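Acyl-coenzyme A oxidase 1 (Yarrowia lipolytica, PDB 5Y9D) catalyses the FAD-dependent oxidation of acyl-CoA by molecular oxygen to trans-2-enoyl-CoA and hydrogen peroxide, a step of peroxisomal fatty acid beta-oxidation. Local coordinates at residues 185-193 and 287-295; 381-392 and 405-413. All blocks are in the same frame, centred on the assembly; numbering follows the deposited sequence.

Contact 1 of 2, residues 185-193 and 287-295; sequences TYDQDSDQF and AKVSDTGVV
The hairpin of 185-193, which carries a G1 beta bulge setting Asp191 and Gln192 opposite Asp187, meets the type I beta turn from Ser290 to Gly293, with the CA atoms of Asp191 and Asp291 6.1 Å apart. Tyr186 carries much of the join. Its CG lies anti to the backbone N (chi1 179°), which sends the ring toward the second turn, where CE2 lies 4.0 Å from Gly293 CA. The Tyr186 hydroxyl donates to Asp191 OD1 at 2.5 Å, on the anti side of the carboxylate and 29° out of its plane, and Asp291 O sits at the ring edge, near its plane. The Asp191 carboxylate lies across the Asp291 side chain, the two carboxylate planes 54° apart, with Asp191 OD2 3.8 Å from Asp291 CB. Gln188 reaches out extended, its NE2 3.0 Å from Thr292 O but at an angle too poor for a hydrogen bond. Farther from the turn, Phe193 CZ meets Val289 CG2 edge-on at 4.3 Å. Arg279 links the two sides, forming a salt bridge to Asp191 OD2 and a hydrogen bond to Val289 O. Strands 216-225 and 275-278 pack against the pair: Phe193 and Val289 both touch Leu223, and Phe193 also packs on Ile277.

Contact 2 of 2, residues 381-392 and 405-413; sequences TWIETTDRILAL and KAVTDTKEL
Two consecutive helices of the C-alpha1 domain, 355-391 and 400-437, form an antiparallel helical hairpin, and the contact lies beside its connection. The axes of the 381-391 and 405-413 segments approach to 9.9 Å with 146° between their directions. At the end away from the connection, Leu413 packs against Thr381, Trp382 and Thr385: its CG stands anti to the backbone N (chi1 -180°), which carries CD2 to 3.6 Å from Thr385 CG2 and close to the backbone of Trp382, while CD1 lies alongside Thr381 CG2. In the middle, Thr385 and Asp409 run side by side, pointing opposite ways, with Thr385 OG1 3.7 Å from Asp409 CB. Nearer the connection, Ala406 CB is met by Leu392 CD1 at 3.6 Å and by Ile389 CG1 at 4.0 Å. Thr410 lies nearly perpendicular to the Ile389 side chain, its CG2 4.0 Å from Ile389 CG1, while its OG1 turns back to donate to Val407 O at 2.7 Å. A glycine in place of Thr410 would probably open a gap beside Ile389 and leave Val407 O with its backbone donor alone. At the more exposed side of the pair, extended Arg388 takes Asp409 OD2 at the edge of its guanidinium in a long salt bridge, NH1 to OD2 3.6 Å, and has a second long one, purely of charge, to Glu384. Apolar contacts and this charged network together join the two arms of an antiparallel helical hairpin within the alpha-helical part of the acyl-CoA oxidase fold.

Overall arrangement
From the N terminus, the chain makes the hairpin 185-193 in the middle beta domain, threads further strands and returns as the loop 287-295, where contact 1 closes a span of 93 intervening residues containing strand but no helix. Helix 306-334 and the long helix 355-391 follow, and contact 2 then closes a much shorter span, the 12 residues joining 381-392 to 405-413. The two are in series, neither nested nor crossed. The centres of contact 1 and contact 2 lie about 30 Å apart, and the nearest atoms of contact 1 and contact 2 about 10 Å apart. Contact 1 ties the outgoing loop to the beta sheet, contact 2 one helix to the next, and Lys288 bonding to Asn395 joins that loop to the connection between the two helices of contact 2.

Contact 1 of 2, residues 185-193 and 287-295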
loop_
_atom_site.group_PDB
_atom_site.type_symbol
_atom_site.label_atom_id
_atom_site.label_comp_id
_atom_site.label_asym_id
_atom_site.label_seq_id
_atom_site.Cartn_x
_atom_site.Cartn_y
_atom_site.Cartn_z
ATOM N N THR A 185 17.489 -15.967 34.487
ATOM C CA THR A 185 18.662 -16.471 35.156
ATOM C C THR A 185 18.236 -17.322 36.341
ATOM O O THR A 185 17.414 -16.906 37.151
ATOM C CB THR A 185 19.686 -15.368 35.521
ATOM O OG1 THR A 185 20.311 -15.679 36.762
ATOM C CG2 THR A 185 19.067 -14.014 35.625
ATOM N N TYR A 186 18.820 -18.529 36.400
ATOM C CA TYR A 186 18.369 -19.614 37.272
ATOM C C TYR A 186 18.849 -19.397 38.681
ATOM O O TYR A 186 19.956 -18.958 38.884
ATOM C CB TYR A 186 18.873 -20.980 36.794
ATOM C CG TYR A 186 18.425 -22.082 37.730
ATOM C CD1 TYR A 186 17.076 -22.391 37.869
ATOM C CD2 TYR A 186 19.340 -22.774 38.528
ATOM C CE1 TYR A 186 16.653 -23.379 38.742
ATOM C CE2 TYR A 186 18.928 -23.762 39.413
ATOM C CZ TYR A 186 17.585 -24.059 39.510
ATOM O OH TYR A 186 17.158 -25.022 40.375
ATOM N N ASP A 187 17.991 -19.685 39.648
ATOM C CA ASP A 187 18.351 -19.523 41.046
ATOM C C ASP A 187 18.079 -20.820 41.783
ATOM O O ASP A 187 16.931 -21.204 41.976
ATOM C CB ASP A 187 17.591 -18.349 41.680
ATOM C CG ASP A 187 17.975 -18.117 43.141
ATOM O OD1 ASP A 187 18.714 -18.944 43.705
ATOM O OD2 ASP A 187 17.524 -17.115 43.733
ATOM N N GLN A 188 19.154 -21.466 42.213
ATOM C CA GLN A 188 19.091 -22.802 42.809
ATOM C C GLN A 188 18.562 -22.767 44.232
ATOM O O GLN A 188 17.746 -23.596 44.593
ATOM C CB GLN A 188 20.476 -23.427 42.770
ATOM C CG GLN A 188 20.538 -24.896 43.134
ATOM C CD GLN A 188 21.906 -25.468 42.832
ATOM O OE1 GLN A 188 22.874 -24.726 42.662
ATOM N NE2 GLN A 188 21.994 -26.779 42.752
ATOM N N ASP A 189 19.007 -21.793 45.029
ATOM C CA ASP A 189 18.517 -21.618 46.398
ATOM C C ASP A 189 17.009 -21.751 46.459
ATOM O O ASP A 189 16.505 -22.421 47.337
ATOM C CB ASP A 189 18.969 -20.275 46.998
ATOM C CG ASP A 189 20.481 -20.259 47.386
ATOM O OD1 ASP A 189 21.318 -20.825 46.644
ATOM O OD2 ASP A 189 20.842 -19.666 48.435
ATOM N N SER A 190 16.296 -21.153 45.497
ATOM C CA SER A 190 14.808 -21.132 45.463
ATOM C C SER A 190 14.141 -22.041 44.395
ATOM O O SER A 190 12.914 -22.208 44.405
ATOM C CB SER A 190 14.304 -19.681 45.308
ATOM O OG SER A 190 14.870 -19.029 44.176
ATOM N N ASP A 191 14.945 -22.627 43.504
ATOM C CA ASP A 191 14.453 -23.378 42.345
ATOM C C ASP A 191 13.491 -22.527 41.471
ATOM O O ASP A 191 12.378 -22.952 41.111
ATOM C CB ASP A 191 13.821 -24.722 42.753
ATOM C CG ASP A 191 13.892 -25.778 41.621
ATOM O OD1 ASP A 191 14.702 -25.607 40.695
ATOM O OD2 ASP A 191 13.143 -26.783 41.630
ATOM N N GLN A 192 13.982 -21.332 41.120
ATOM C CA GLN A 192 13.239 -20.338 40.344
ATOM C C GLN A 192 14.047 -19.756 39.191
ATOM O O GLN A 192 15.297 -19.811 39.197
ATOM C CB GLN A 192 12.806 -19.206 41.264
ATOM C CG GLN A 192 11.866 -19.708 42.331
ATOM C CD GLN A 192 11.265 -18.618 43.181
ATOM O OE1 GLN A 192 11.927 -17.660 43.544
ATOM N NE2 GLN A 192 10.000 -18.785 43.528
ATOM N N PHE A 193 13.335 -19.219 38.195
ATOM C CA PHE A 193 13.951 -18.281 37.262
ATOM C C PHE A 193 13.616 -16.843 37.644
ATOM O O PHE A 193 12.503 -16.505 38.076
ATOM C CB PHE A 193 13.538 -18.553 35.818
ATOM C CG PHE A 193 14.074 -19.858 35.262
ATOM C CD1 PHE A 193 15.411 -19.990 34.938
ATOM C CD2 PHE A 193 13.251 -20.924 35.071
ATOM C CE1 PHE A 193 15.897 -21.167 34.424
ATOM C CE2 PHE A 193 13.731 -22.113 34.566
ATOM C CZ PHE A 193 15.052 -22.242 34.239
ATOM N N ALA A 287 14.472 -28.828 25.734
ATOM C CA ALA A 287 15.546 -28.273 26.544
ATOM C C ALA A 287 15.154 -28.382 28.000
ATOM O O ALA A 287 14.039 -28.034 28.345
ATOM C CB ALA A 287 15.765 -26.812 26.176
ATOM N N LYS A 288 16.076 -28.844 28.851
ATOM C CA LYS A 288 15.781 -29.123 30.255
ATOM C C LYS A 288 16.764 -28.445 31.170
ATOM O O LYS A 288 17.879 -28.127 30.789
ATOM C CB LYS A 288 15.813 -30.628 30.518
ATOM C CG LYS A 288 14.661 -31.386 29.873
ATOM C CD LYS A 288 15.153 -32.560 29.024
ATOM C CE LYS A 288 14.093 -33.128 28.073
ATOM N NZ LYS A 288 12.879 -33.646 28.781
ATOM N N VAL A 289 16.333 -28.222 32.392
ATOM C CA VAL A 289 17.179 -27.702 33.425
ATOM C C VAL A 289 16.762 -28.417 34.682
ATOM O O VAL A 289 15.570 -28.444 34.998
ATOM C CB VAL A 289 16.974 -26.198 33.645
ATOM C CG1 VAL A 289 17.826 -25.718 34.813
ATOM C CG2 VAL A 289 17.329 -25.434 32.383
ATOM N N SER A 290 17.741 -28.992 35.378
ATOM C CA SER A 290 17.495 -29.734 36.611
ATOM C C SER A 290 17.446 -28.782 37.794
ATOM O O SER A 290 17.866 -27.608 37.688
ATOM C CB SER A 290 18.624 -30.749 36.833
ATOM O OG SER A 290 19.849 -30.082 37.148
ATOM N N ASP A 291 16.972 -29.293 38.929
ATOM C CA ASP A 291 16.976 -28.526 40.184
ATOM C C ASP A 291 18.392 -28.285 40.769
ATOM O O ASP A 291 18.531 -27.653 41.821
ATOM C CB ASP A 291 16.067 -29.183 41.226
ATOM C CG ASP A 291 16.468 -30.630 41.558
ATOM O OD1 ASP A 291 17.549 -31.088 41.109
ATOM O OD2 ASP A 291 15.698 -31.310 42.287
ATOM N N THR A 292 19.429 -28.799 40.096
ATOM C CA THR A 292 20.822 -28.520 40.471
ATOM C C THR A 292 21.472 -27.529 39.503
ATOM O O THR A 292 22.527 -26.969 39.803
ATOM C CB THR A 292 21.703 -29.800 40.552
ATOM O OG1 THR A 292 22.055 -30.257 39.231
ATOM C CG2 THR A 292 20.990 -30.917 41.325
ATOM N N GLY A 293 20.845 -27.340 38.341
ATOM C CA GLY A 293 21.240 -26.294 37.413
ATOM C C GLY A 293 21.947 -26.764 36.169
ATOM O O GLY A 293 22.543 -25.961 35.455
ATOM N N VAL A 294 21.888 -28.060 35.895
ATOM C CA VAL A 294 22.531 -28.611 34.701
ATOM C C VAL A 294 21.496 -28.542 33.589
ATOM O O VAL A 294 20.330 -28.896 33.802
ATOM C CB VAL A 294 23.087 -30.057 34.926
ATOM C CG1 VAL A 294 23.930 -30.109 36.204
ATOM C CG2 VAL A 294 21.979 -31.108 34.963
ATOM N N VAL A 295 21.893 -28.048 32.420
ATOM C CA VAL A 295 20.902 -27.840 31.366
ATOM C C VAL A 295 20.800 -29.185 30.672
ATOM O O VAL A 295 21.460 -29.469 29.667
ATOM C CB VAL A 295 21.151 -26.594 30.469
ATOM C CG1 VAL A 295 21.940 -25.545 31.234
ATOM C CG2 VAL A 295 21.794 -26.926 29.137
#

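Contact 2 of 2, residues 381-392 and 405-413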
loop_
_atom_site.group_PDB
_atom_site.type_symbol
_atom_site.label_atom_id
_atom_site.label_comp_id
_atom_site.label_asym_id
_atom_site.label_seq_id
_atom_site.Cartn_x
_atom_site.Cartn_y
_atom_site.Cartn_z
ATOM N N THR A 381 0.795 -30.392 5.021
ATOM C CA THR A 381 2.085 -30.744 5.620
ATOM C C THR A 381 2.196 -30.306 7.082
ATOM O O THR A 381 2.644 -31.091 7.905
ATOM C CB THR A 381 3.264 -30.217 4.799
ATOM O OG1 THR A 381 3.138 -30.681 3.449
ATOM C CG2 THR A 381 4.556 -30.702 5.367
ATOM N N TRP A 382 1.755 -29.093 7.423
ATOM C CA TRP A 382 1.737 -28.680 8.834
ATOM C C TRP A 382 0.924 -29.656 9.698
ATOM O O TRP A 382 1.359 -30.027 10.792
ATOM C CB TRP A 382 1.169 -27.266 9.045
ATOM C CG TRP A 382 0.712 -27.093 10.466
ATOM C CD1 TRP A 382 -0.542 -27.357 10.986
ATOM C CD2 TRP A 382 1.521 -26.704 11.559
ATOM N NE1 TRP A 382 -0.554 -27.137 12.341
ATOM C CE2 TRP A 382 0.700 -26.731 12.722
ATOM C CE3 TRP A 382 2.861 -26.333 11.679
ATOM C CZ2 TRP A 382 1.180 -26.391 13.981
ATOM C CZ3 TRP A 382 3.343 -25.989 12.933
ATOM C CH2 TRP A 382 2.501 -26.017 14.073
ATOM N N ILE A 383 -0.260 -30.042 9.231
ATOM C CA ILE A 383 -1.136 -30.868 10.037
ATOM C C ILE A 383 -0.552 -32.272 10.164
ATOM O O ILE A 383 -0.615 -32.879 11.245
ATOM C CB ILE A 383 -2.579 -30.903 9.488
ATOM C CG1 ILE A 383 -3.215 -29.521 9.678
ATOM C CG2 ILE A 383 -3.402 -31.988 10.191
ATOM C CD1 ILE A 383 -4.725 -29.499 9.655
ATOM N N GLU A 384 0.024 -32.768 9.068
ATOM C CA GLU A 384 0.706 -34.062 9.071
ATOM C C GLU A 384 1.953 -34.026 9.956
ATOM O O GLU A 384 2.171 -34.913 10.780
ATOM C CB GLU A 384 1.087 -34.474 7.639
ATOM C CG GLU A 384 2.111 -35.608 7.524
ATOM C CD GLU A 384 3.565 -35.135 7.459
ATOM O OE1 GLU A 384 4.440 -35.798 8.070
ATOM O OE2 GLU A 384 3.840 -34.105 6.795
ATOM N N THR A 385 2.770 -32.999 9.784
ATOM C CA THR A 385 4.064 -32.973 10.434
ATOM C C THR A 385 3.954 -32.858 11.961
ATOM O O THR A 385 4.734 -33.483 12.670
ATOM C CB THR A 385 4.958 -31.854 9.870
ATOM O OG1 THR A 385 6.333 -32.241 9.977
ATOM C CG2 THR A 385 4.729 -30.525 10.616
ATOM N N THR A 386 2.995 -32.080 12.462
ATOM C CA THR A 386 2.872 -31.857 13.912
ATOM C C THR A 386 2.097 -32.977 14.659
ATOM O O THR A 386 2.163 -33.052 15.890
ATOM C CB THR A 386 2.261 -30.472 14.246
ATOM O OG1 THR A 386 0.897 -30.436 13.823
ATOM C CG2 THR A 386 3.049 -29.334 13.582
ATOM N N ASP A 387 1.363 -33.824 13.926
ATOM C CA ASP A 387 0.886 -35.109 14.466
ATOM C C ASP A 387 2.117 -35.908 14.882
ATOM O O ASP A 387 2.215 -36.359 16.021
ATOM C CB ASP A 387 0.120 -35.935 13.409
ATOM C CG ASP A 387 -1.263 -35.373 13.076
ATOM O OD1 ASP A 387 -1.726 -34.426 13.760
ATOM O OD2 ASP A 387 -1.887 -35.898 12.119
ATOM N N ARG A 388 3.039 -36.065 13.925
ATOM C CA ARG A 388 4.275 -36.836 14.089
ATOM C C ARG A 388 5.157 -36.325 15.220
ATOM O O ARG A 388 5.580 -37.103 16.082
ATOM C CB ARG A 388 5.098 -36.824 12.789
ATOM C CG ARG A 388 4.643 -37.829 11.741
ATOM C CD ARG A 388 5.646 -37.933 10.604
ATOM N NE ARG A 388 5.490 -39.184 9.869
ATOM C CZ ARG A 388 6.039 -39.452 8.679
ATOM N NH1 ARG A 388 6.797 -38.554 8.044
ATOM N NH2 ARG A 388 5.822 -40.638 8.113
ATOM N N ILE A 389 5.441 -35.023 15.181
ATOM C CA ILE A 389 6.197 -34.346 16.230
ATOM C C ILE A 389 5.576 -34.531 17.614
ATOM O O ILE A 389 6.244 -34.968 18.521
ATOM C CB ILE A 389 6.398 -32.844 15.909
ATOM C CG1 ILE A 389 7.762 -32.628 15.213
ATOM C CG2 ILE A 389 6.297 -31.963 17.156
ATOM C CD1 ILE A 389 8.974 -32.648 16.137
ATOM N N LEU A 390 4.302 -34.209 17.773
ATOM C CA LEU A 390 3.667 -34.321 19.102
ATOM C C LEU A 390 3.573 -35.791 19.625
ATOM O O LEU A 390 3.642 -36.021 20.831
ATOM C CB LEU A 390 2.285 -33.615 19.120
ATOM C CG LEU A 390 2.160 -32.135 19.578
ATOM C CD1 LEU A 390 2.311 -32.046 21.100
ATOM C CD2 LEU A 390 3.099 -31.148 18.872
ATOM N N ALA A 391 3.435 -36.765 18.720
ATOM C CA ALA A 391 3.362 -38.187 19.089
ATOM C C ALA A 391 4.734 -38.800 19.411
ATOM O O ALA A 391 4.798 -39.886 19.991
ATOM C CB ALA A 391 2.681 -38.992 17.989
ATOM N N LEU A 392 5.817 -38.117 19.021
ATOM C CA LEU A 392 7.186 -38.520 19.384
ATOM C C LEU A 392 7.546 -38.096 20.815
ATOM O O LEU A 392 7.226 -36.978 21.246
ATOM C CB LEU A 392 8.209 -37.913 18.417
ATOM C CG LEU A 392 8.393 -38.658 17.094
ATOM C CD1 LEU A 392 8.941 -37.735 16.022
ATOM C CD2 LEU A 392 9.293 -39.867 17.279
ATOM N N LYS A 405 13.964 -37.539 11.497
ATOM C CA LYS A 405 13.298 -37.171 10.242
ATOM C C LYS A 405 12.252 -36.072 10.496
ATOM O O LYS A 405 12.051 -35.203 9.653
ATOM C CB LYS A 405 12.650 -38.410 9.584
ATOM C CG LYS A 405 12.845 -38.535 8.067
ATOM C CD LYS A 405 11.782 -37.827 7.219
ATOM C CE LYS A 405 10.350 -38.291 7.496
ATOM N NZ LYS A 405 10.182 -39.758 7.700
ATOM N N ALA A 406 11.594 -36.117 11.655
ATOM C CA ALA A 406 10.596 -35.113 12.022
ATOM C C ALA A 406 11.239 -33.733 12.154
ATOM O O ALA A 406 10.623 -32.723 11.815
ATOM C CB ALA A 406 9.886 -35.502 13.308
ATOM N N VAL A 407 12.487 -33.691 12.612
ATOM C CA VAL A 407 13.232 -32.435 12.662
ATOM C C VAL A 407 13.500 -31.886 11.259
ATOM O O VAL A 407 13.225 -30.707 11.004
ATOM C CB VAL A 407 14.555 -32.573 13.437
ATOM C CG1 VAL A 407 15.405 -31.315 13.284
ATOM C CG2 VAL A 407 14.267 -32.834 14.909
ATOM N N THR A 408 14.027 -32.727 10.359
ATOM C CA THR A 408 14.304 -32.297 8.966
ATOM C C THR A 408 13.007 -32.007 8.191
ATOM O O THR A 408 12.990 -31.165 7.288
ATOM C CB THR A 408 15.181 -33.304 8.165
ATOM O OG1 THR A 408 14.443 -34.501 7.872
ATOM C CG2 THR A 408 16.468 -33.644 8.931
ATOM N N ASP A 409 11.930 -32.707 8.545
ATOM C CA ASP A 409 10.615 -32.344 8.048
ATOM C C ASP A 409 10.292 -30.924 8.499
ATOM O O ASP A 409 9.947 -30.112 7.650
ATOM C CB ASP A 409 9.522 -33.342 8.484
ATOM C CG ASP A 409 9.332 -34.502 7.481
ATOM O OD1 ASP A 409 9.622 -34.305 6.272
ATOM O OD2 ASP A 409 8.879 -35.605 7.899
ATOM N N THR A 410 10.439 -30.614 9.796
ATOM C CA THR A 410 10.126 -29.257 10.288
ATOM C C THR A 410 11.068 -28.191 9.727
ATOM O O THR A 410 10.637 -27.062 9.496
ATOM C CB THR A 410 10.078 -29.101 11.846
ATOM O OG1 THR A 410 11.368 -29.350 12.422
ATOM C CG2 THR A 410 9.012 -30.006 12.492
ATOM N N LYS A 411 12.340 -28.537 9.528
ATOM C CA LYS A 411 13.303 -27.631 8.888
ATOM C C LYS A 411 12.882 -27.254 7.465
ATOM O O LYS A 411 12.886 -26.078 7.099
ATOM C CB LYS A 411 14.696 -28.264 8.827
ATOM C CG LYS A 411 15.475 -28.237 10.136
ATOM C CD LYS A 411 16.957 -28.555 9.923
ATOM C CE LYS A 411 17.783 -28.297 11.183
ATOM N NZ LYS A 411 17.905 -26.849 11.524
ATOM N N GLU A 412 12.542 -28.265 6.670
ATOM C CA GLU A 412 12.103 -28.068 5.291
ATOM C C GLU A 412 10.806 -27.260 5.264
ATOM O O GLU A 412 10.612 -26.402 4.401
ATOM C CB GLU A 412 11.869 -29.423 4.601
ATOM C CG GLU A 412 11.552 -29.328 3.103
ATOM C CD GLU A 412 10.675 -30.466 2.587
ATOM O OE1 GLU A 412 9.962 -30.252 1.571
ATOM O OE2 GLU A 412 10.697 -31.568 3.190
ATOM N N LEU A 413 9.928 -27.557 6.214
ATOM C CA LEU A 413 8.656 -26.884 6.321
ATOM C C LEU A 413 8.833 -25.399 6.671
ATOM O O LEU A 413 8.157 -24.523 6.123
ATOM C CB LEU A 413 7.801 -27.567 7.378
ATOM C CG LEU A 413 6.422 -26.921 7.561
ATOM C CD1 LEU A 413 5.649 -26.800 6.250
ATOM C CD2 LEU A 413 5.613 -27.708 8.577
#